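Local structure of actin-related protein 8 (Homo sapiens, 4FO0) at residues P41-R46 with E138-V143. The protein binds ATP with low basal ATPase activity, does not polymerize, and is a proposed core subunit of the INO80 chromatin remodeling complex. Sequence-based numbering, arbitrary orientation.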
loop_
_atom_site.group_PDB
_atom_site.type_symbol
_atom_site.label_atom_id
_atom_site.label_comp_id
_atom_site.label_asym_id
_atom_site.label_seq_id
_atom_site.Cartn_x
_atom_site.Cartn_y
_atom_site.Cartn_z
ATOM N N PRO A 41 4.610 10.863 -1.474
ATOM C CA PRO A 41 3.146 10.784 -1.313
ATOM C C PRO A 41 2.534 11.014 -2.674
ATOM O O PRO A 41 2.775 12.039 -3.296
ATOM C CB PRO A 41 2.814 11.957 -0.386
ATOM C CG PRO A 41 4.126 12.224 0.358
ATOM C CD PRO A 41 5.229 11.875 -0.604
ATOM N N HIS A 42 1.770 10.052 -3.152
ATOM C CA HIS A 42 1.293 10.098 -4.517
ATOM C C HIS A 42 0.015 10.931 -4.588
ATOM O O HIS A 42 -1.097 10.400 -4.735
ATOM C CB HIS A 42 1.052 8.676 -4.981
ATOM C CG HIS A 42 0.873 8.559 -6.448
ATOM N ND1 HIS A 42 -0.351 8.316 -7.028
ATOM C CD2 HIS A 42 1.758 8.679 -7.461
ATOM C CE1 HIS A 42 -0.208 8.281 -8.338
ATOM N NE2 HIS A 42 1.064 8.490 -8.625
ATOM N N VAL A 43 0.189 12.241 -4.460
ATOM C CA VAL A 43 -0.918 13.168 -4.253
ATOM C C VAL A 43 -0.573 14.535 -4.836
ATOM O O VAL A 43 0.604 14.889 -4.970
ATOM C CB VAL A 43 -1.210 13.340 -2.753
ATOM C CG1 VAL A 43 0.023 13.901 -2.048
ATOM C CG2 VAL A 43 -2.450 14.242 -2.519
ATOM N N ILE A 44 -1.599 15.301 -5.190
ATOM C CA ILE A 44 -1.386 16.607 -5.791
ATOM C C ILE A 44 -2.453 17.594 -5.327
ATOM O O ILE A 44 -3.637 17.261 -5.228
ATOM C CB ILE A 44 -1.364 16.541 -7.343
ATOM C CG1 ILE A 44 -1.221 17.944 -7.928
ATOM C CG2 ILE A 44 -2.633 15.934 -7.883
ATOM C CD1 ILE A 44 -0.976 17.968 -9.410
ATOM N N ALA A 45 -2.021 18.807 -5.018
ATOM C CA ALA A 45 -2.951 19.885 -4.698
ATOM C C ALA A 45 -3.036 20.840 -5.881
ATOM O O ALA A 45 -2.019 21.297 -6.404
ATOM C CB ALA A 45 -2.511 20.629 -3.447
ATOM N N ARG A 46 -4.256 21.128 -6.305
ATOM C CA ARG A 46 -4.468 22.005 -7.432
ATOM C C ARG A 46 -5.224 23.220 -6.961
ATOM O O ARG A 46 -6.216 23.092 -6.230
ATOM C CB ARG A 46 -5.243 21.285 -8.521
ATOM C CG ARG A 46 -4.392 20.340 -9.339
ATOM C CD ARG A 46 -5.069 20.033 -10.648
ATOM N NE ARG A 46 -4.249 19.204 -11.532
ATOM C CZ ARG A 46 -3.237 19.649 -12.267
ATOM N NH1 ARG A 46 -2.880 20.928 -12.211
ATOM N NH2 ARG A 46 -2.574 18.808 -13.045
ATOM N N GLU A 138 4.543 15.684 -0.468
ATOM C CA GLU A 138 4.507 16.179 0.894
ATOM C C GLU A 138 4.083 17.653 0.982
ATOM O O GLU A 138 3.375 18.051 1.910
ATOM C CB GLU A 138 5.865 15.982 1.542
ATOM C CG GLU A 138 5.880 16.333 3.008
ATOM C CD GLU A 138 6.396 15.198 3.859
ATOM O OE1 GLU A 138 6.754 15.461 5.031
ATOM O OE2 GLU A 138 6.444 14.049 3.347
ATOM N N GLU A 139 4.510 18.466 0.019
ATOM C CA GLU A 139 4.040 19.844 -0.027
ATOM C C GLU A 139 2.520 19.906 -0.170
ATOM O O GLU A 139 1.864 20.776 0.404
ATOM C CB GLU A 139 4.706 20.615 -1.156
ATOM C CG GLU A 139 6.081 21.122 -0.812
ATOM C CD GLU A 139 6.605 22.101 -1.850
ATOM O OE1 GLU A 139 7.529 22.882 -1.523
ATOM O OE2 GLU A 139 6.086 22.088 -2.991
ATOM N N ALA A 140 1.966 18.976 -0.935
ATOM C CA ALA A 140 0.529 18.909 -1.099
ATOM C C ALA A 140 -0.164 18.527 0.213
ATOM O O ALA A 140 -1.183 19.126 0.568
ATOM C CB ALA A 140 0.163 17.961 -2.216
ATOM N N LEU A 141 0.398 17.564 0.950
ATOM C CA LEU A 141 -0.221 17.129 2.200
ATOM C C LEU A 141 -0.314 18.268 3.202
ATOM O O LEU A 141 -1.215 18.289 4.042
ATOM C CB LEU A 141 0.548 15.983 2.843
ATOM C CG LEU A 141 0.652 14.643 2.123
ATOM C CD1 LEU A 141 1.586 13.735 2.886
ATOM C CD2 LEU A 141 -0.698 14.001 1.993
ATOM N N TYR A 142 0.621 19.210 3.105
ATOM C CA TYR A 142 0.756 20.280 4.096
ATOM C C TYR A 142 0.100 21.608 3.728
ATOM O O TYR A 142 0.333 22.632 4.363
ATOM C CB TYR A 142 2.218 20.489 4.434
ATOM C CG TYR A 142 2.660 19.534 5.488
ATOM C CD1 TYR A 142 3.038 18.242 5.159
ATOM C CD2 TYR A 142 2.661 19.907 6.822
ATOM C CE1 TYR A 142 3.432 17.350 6.130
ATOM C CE2 TYR A 142 3.056 19.031 7.799
ATOM C CZ TYR A 142 3.435 17.751 7.450
ATOM O OH TYR A 142 3.827 16.873 8.430
ATOM N N VAL A 143 -0.716 21.585 2.694
ATOM C CA VAL A 143 -1.518 22.735 2.367
ATOM C C VAL A 143 -2.609 22.909 3.425
ATOM O O VAL A 143 -3.368 21.981 3.706
ATOM C CB VAL A 143 -2.124 22.572 0.965
ATOM C CG1 VAL A 143 -3.174 23.636 0.701
ATOM C CG2 VAL A 143 -1.005 22.610 -0.083
#
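Ala140 of the short helix 138-141 sets its methyl against the backbone N of Ala45 (CB to N 3.7 Å). The CB atoms of Ala140 and Ala45 are 4.0 Å apart. Consistent with two methyl side chains facing each other, the CA atoms of these alanines come within 5.1 Å. Ala45 CB also meets Val143 CG2 at 4.2 Å, just past the end of the helix. Toward the other end of the contact Leu141 spreads its two methyls over different partners: CD1 lies 3.9 Å from Pro41 CG, and CD2 lies 4.1 Å from Val43 CG1. Val43 places CG1 between its backbone N and carbonyl carbon (chi1 60°), and from there this methyl reaches both Leu141 and Ala140 CB. The ring of Pro41 lies against the N-terminal end of the helix, its CG 3.6 Å from Glu138 N. No hydrogen bond crosses between the segments; the direct contact is mainly apolar, and the adjoining strand pairing helps set the spacing.

In that pairing Ala45 bonds through its backbone with Leu135 of the antiparallel strand 134-136, and Val43 with Gly137, the single residue between that strand and the helix. An inverse gamma turn centred on His42 separates Pro41, whose side chain is about 9 Å from the bound ATP, from the strand residues beyond it. His42 and Ile44 pack instead on helix 170-187, where His42 NE2 is hydrogen-bonded to Trp181. Strand 38-47 thus carries helix 138-141, far along the chain, on one face and helix 170-187 on the other. The Val-Gly-Glu-Glu-Ala sequence entering helix 138-141 resembles Val-Gly-Asp-Glu-Ala of actin, so this region probably corresponds to actin subdomain 2, beside the nucleotide cleft.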